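Local atomic coordinates of CRISPR-associated protein Cas6 C-terminal domain-containing protein (Thermus thermophilus HB8, PDB entry 4C8Y), a protein that binds CRISPR repeat RNA and, as a member of the Cas6 endoribonuclease family, probably cleaves it during CRISPR RNA processing. Residues L148-R153 / S225-K230. Numbering follows the deposited sequence.
Sequences LESLLR and SGVGAK. With nucleotides of chain C.
Ser-150, on helix 144-158, accepts a nearly straight hydrogen bond at OG from the backbone N of Gly-228 (2.9 Å, 160°). With chi1 at 171°, OG stands opposite the backbone N and beside the carbonyl carbon, a setting that turns it to the loop; a side chain this short lets helix and loop approach closely. The same OG meets a water, which accepts from Arg-153 NH2 and also lies beside OP1 of G12 of the RNA chain.

The next residue, Leu-151, supplies the apolar half. Its CD2 methyl packs against Val-227 CG2 at 3.9 Å, the two branched side chains crossing obliquely, and also rests on Ser-225 OG and Gly-226 O. Ser-225 OG donates to a lone pair of Gly-226 O, in the plane of that carbonyl, so its polar end is occupied beside the leucine methyl. Gly-226 and Gly-228 both have positive phi, a backbone shape glycine adopts easily, and Gly-228 CA comes within 3.6 Å of OP1 of G12 of the RNA chain.

Arg-153 bends at chi3 (64°), bringing NH1 to O5' of G12 of the RNA chain (3.1 Å) and into a salt bridge with Glu-149 OE1, which helps position the guanidinium. Farther along the glycine-rich loop of this RAMP-like fold, Lys-230 N donates to OP2 of G13 of the RNA chain. Helix and loop together thus grip consecutive nucleotides largely through the sugar-phosphate backbone, by chemistry that in itself reads shape and charge more than base identity.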
loop_
_atom_site.group_PDB
_atom_site.type_symbol
_atom_site.label_atom_id
_atom_site.label_comp_id
_atom_site.label_asym_id
_atom_site.label_seq_id
_atom_site.Cartn_x
_atom_site.Cartn_y
_atom_site.Cartn_z
ATOM N N LEU A 148 6.832 10.491 -4.189
ATOM C CA LEU A 148 7.932 11.216 -4.820
ATOM C C LEU A 148 7.504 12.569 -5.398
ATOM O O LEU A 148 8.297 13.506 -5.421
ATOM C CB LEU A 148 8.611 10.349 -5.882
ATOM C CG LEU A 148 9.295 9.093 -5.330
ATOM C CD1 LEU A 148 9.849 8.253 -6.463
ATOM C CD2 LEU A 148 10.409 9.434 -4.342
ATOM N N GLU A 149 6.259 12.681 -5.851
ATOM C CA GLU A 149 5.739 13.978 -6.271
ATOM C C GLU A 149 5.665 14.893 -5.057
ATOM O O GLU A 149 6.071 16.065 -5.126
ATOM C CB GLU A 149 4.360 13.854 -6.926
ATOM C CG GLU A 149 3.821 15.155 -7.533
ATOM C CD GLU A 149 3.005 16.003 -6.561
ATOM O OE1 GLU A 149 2.735 15.554 -5.426
ATOM O OE2 GLU A 149 2.627 17.132 -6.942
ATOM N N SER A 150 5.146 14.357 -3.951
ATOM C CA SER A 150 5.081 15.118 -2.709
ATOM C C SER A 150 6.457 15.657 -2.318
ATOM O O SER A 150 6.609 16.849 -2.040
ATOM C CB SER A 150 4.508 14.260 -1.579
ATOM O OG SER A 150 4.621 14.921 -0.330
ATOM N N LEU A 151 7.462 14.787 -2.304
ATOM C CA LEU A 151 8.819 15.233 -1.966
ATOM C C LEU A 151 9.409 16.229 -2.976
ATOM O O LEU A 151 9.922 17.304 -2.601
ATOM C CB LEU A 151 9.741 14.024 -1.820
ATOM C CG LEU A 151 9.394 13.144 -0.617
ATOM C CD1 LEU A 151 10.086 11.793 -0.707
ATOM C CD2 LEU A 151 9.759 13.858 0.680
ATOM N N LEU A 152 9.336 15.871 -4.252
ATOM C CA LEU A 152 9.944 16.669 -5.307
ATOM C C LEU A 152 9.377 18.091 -5.337
ATOM O O LEU A 152 10.129 19.086 -5.361
ATOM C CB LEU A 152 9.733 15.980 -6.660
ATOM C CG LEU A 152 10.405 16.663 -7.845
ATOM C CD1 LEU A 152 11.933 16.686 -7.644
ATOM C CD2 LEU A 152 10.046 16.011 -9.168
ATOM N N ARG A 153 8.048 18.173 -5.322
ATOM C CA ARG A 153 7.345 19.450 -5.369
ATOM C C ARG A 153 7.913 20.439 -4.351
ATOM O O ARG A 153 8.256 21.586 -4.678
ATOM C CB ARG A 153 5.862 19.202 -5.088
ATOM C CG ARG A 153 4.948 20.392 -5.303
ATOM C CD ARG A 153 3.550 20.074 -4.791
ATOM N NE ARG A 153 3.553 19.859 -3.344
ATOM C CZ ARG A 153 2.893 18.893 -2.708
ATOM N NH1 ARG A 153 2.147 18.016 -3.371
ATOM N NH2 ARG A 153 2.981 18.803 -1.389
ATOM N N SER A 225 11.042 17.332 5.297
ATOM C CA SER A 225 9.738 17.762 4.796
ATOM C C SER A 225 8.566 16.894 5.254
ATOM O O SER A 225 7.437 17.372 5.356
ATOM C CB SER A 225 9.752 17.800 3.271
ATOM O OG SER A 225 9.887 16.499 2.742
ATOM N N GLY A 226 8.828 15.620 5.523
ATOM C CA GLY A 226 7.750 14.661 5.696
ATOM C C GLY A 226 7.151 14.334 4.340
ATOM O O GLY A 226 7.627 14.820 3.315
ATOM N N VAL A 227 6.105 13.516 4.329
ATOM C CA VAL A 227 5.487 13.081 3.082
ATOM C C VAL A 227 3.975 13.235 3.146
ATOM O O VAL A 227 3.341 12.840 4.122
ATOM C CB VAL A 227 5.833 11.606 2.786
ATOM C CG1 VAL A 227 5.088 11.098 1.549
ATOM C CG2 VAL A 227 7.338 11.441 2.618
ATOM N N GLY A 228 3.406 13.817 2.097
ATOM C CA GLY A 228 1.967 13.834 1.920
ATOM C C GLY A 228 1.266 15.000 2.587
ATOM O O GLY A 228 1.844 16.078 2.776
ATOM N N ALA A 229 0.008 14.772 2.951
ATOM C CA ALA A 229 -0.850 15.833 3.467
ATOM C C ALA A 229 -0.759 15.999 4.987
ATOM O O ALA A 229 -0.499 15.042 5.720
ATOM C CB ALA A 229 -2.295 15.571 3.056
ATOM N N LYS A 230 -0.969 17.233 5.441
ATOM C CA LYS A 230 -1.141 17.534 6.858
ATOM C C LYS A 230 0.116 17.236 7.690
ATOM O O LYS A 230 0.031 16.788 8.834
ATOM C CB LYS A 230 -2.369 16.793 7.417
ATOM C CG LYS A 230 -3.710 17.497 7.189
ATOM C CD LYS A 230 -3.988 17.788 5.731
ATOM C CE LYS A 230 -5.277 18.566 5.564
ATOM N NZ LYS A 230 -5.677 18.546 4.147
ATOM P P G C 12 -0.359 15.395 -1.790
ATOM O OP1 G C 12 0.960 14.879 -1.347
ATOM O OP2 G C 12 -1.599 14.971 -1.088
ATOM O "O5'" G C 12 -0.288 16.984 -1.741
ATOM C "C5'" G C 12 -0.665 17.693 -0.573
ATOM C "C4'" G C 12 -0.610 19.184 -0.792
ATOM O "O4'" G C 12 -1.507 19.569 -1.869
ATOM C "C3'" G C 12 -1.061 20.034 0.383
ATOM O "O3'" G C 12 -0.057 20.174 1.374
ATOM C "C2'" G C 12 -1.457 21.339 -0.291
ATOM O "O2'" G C 12 -0.312 22.110 -0.625
ATOM C "C1'" G C 12 -2.093 20.825 -1.581
ATOM N N9 G C 12 -3.551 20.631 -1.455
ATOM C C8 G C 12 -4.149 19.396 -1.542
ATOM N N7 G C 12 -5.438 19.430 -1.413
ATOM C C5 G C 12 -5.715 20.772 -1.231
ATOM C C6 G C 12 -6.975 21.381 -1.038
ATOM O O6 G C 12 -8.108 20.886 -0.986
ATOM N N1 G C 12 -6.838 22.737 -0.894
ATOM C C2 G C 12 -5.685 23.452 -0.921
ATOM N N2 G C 12 -6.039 24.738 -0.743
ATOM N N3 G C 12 -4.477 22.914 -1.103
ATOM C C4 G C 12 -4.568 21.555 -1.253
ATOM P P G C 11 -2.780 12.236 -7.766
ATOM O OP1 G C 11 -2.534 10.770 -7.711
ATOM O OP2 G C 11 -4.175 12.733 -7.639
ATOM O "O5'" G C 11 -1.848 12.931 -6.673
ATOM C "C5'" G C 11 -2.384 13.737 -5.633
ATOM C "C4'" G C 11 -1.642 15.045 -5.518
ATOM O "O4'" G C 11 -2.317 16.064 -6.302
ATOM C "C3'" G C 11 -1.560 15.637 -4.120
ATOM O "O3'" G C 11 -0.509 15.068 -3.356
ATOM C "C2'" G C 11 -1.387 17.128 -4.395
ATOM O "O2'" G C 11 -0.038 17.440 -4.711
ATOM C "C1'" G C 11 -2.241 17.313 -5.648
ATOM N N9 G C 11 -3.617 17.752 -5.341
ATOM C C8 G C 11 -4.682 16.888 -5.281
ATOM N N7 G C 11 -5.810 17.468 -5.005
ATOM C C5 G C 11 -5.477 18.805 -4.878
ATOM C C6 G C 11 -6.325 19.900 -4.580
ATOM O O6 G C 11 -7.543 19.953 -4.363
ATOM N N1 G C 11 -5.610 21.068 -4.541
ATOM C C2 G C 11 -4.276 21.218 -4.750
ATOM N N2 G C 11 -4.017 22.528 -4.611
ATOM N N3 G C 11 -3.443 20.213 -5.033
ATOM C C4 G C 11 -4.118 19.023 -5.081
ATOM P P G C 13 -0.453 20.223 2.929
ATOM O OP1 G C 13 0.808 20.206 3.713
ATOM O OP2 G C 13 -1.502 19.206 3.196
ATOM O "O5'" G C 13 -1.125 21.656 3.109
ATOM C "C5'" G C 13 -0.367 22.842 2.932
ATOM C "C4'" G C 13 -1.213 24.070 3.151
ATOM O "O4'" G C 13 -2.210 24.184 2.099
ATOM C "C3'" G C 13 -2.034 24.093 4.431
ATOM O "O3'" G C 13 -1.281 24.448 5.578
ATOM C "C2'" G C 13 -3.141 25.079 4.087
ATOM O "O2'" G C 13 -2.674 26.419 4.154
ATOM C "C1'" G C 13 -3.407 24.725 2.626
ATOM N N9 G C 13 -4.472 23.714 2.491
ATOM C C8 G C 13 -4.235 22.388 2.215
ATOM N N7 G C 13 -5.315 21.673 2.142
ATOM C C5 G C 13 -6.332 22.579 2.384
ATOM C C6 G C 13 -7.725 22.345 2.426
ATOM O O6 G C 13 -8.371 21.302 2.260
ATOM N N1 G C 13 -8.407 23.506 2.698
ATOM C C2 G C 13 -7.875 24.738 2.904
ATOM N N2 G C 13 -8.908 25.568 3.141
ATOM N N3 G C 13 -6.566 24.998 2.877
ATOM C C4 G C 13 -5.848 23.862 2.608
HETATM O O HOH W 1 2.683 16.468 -0.343
#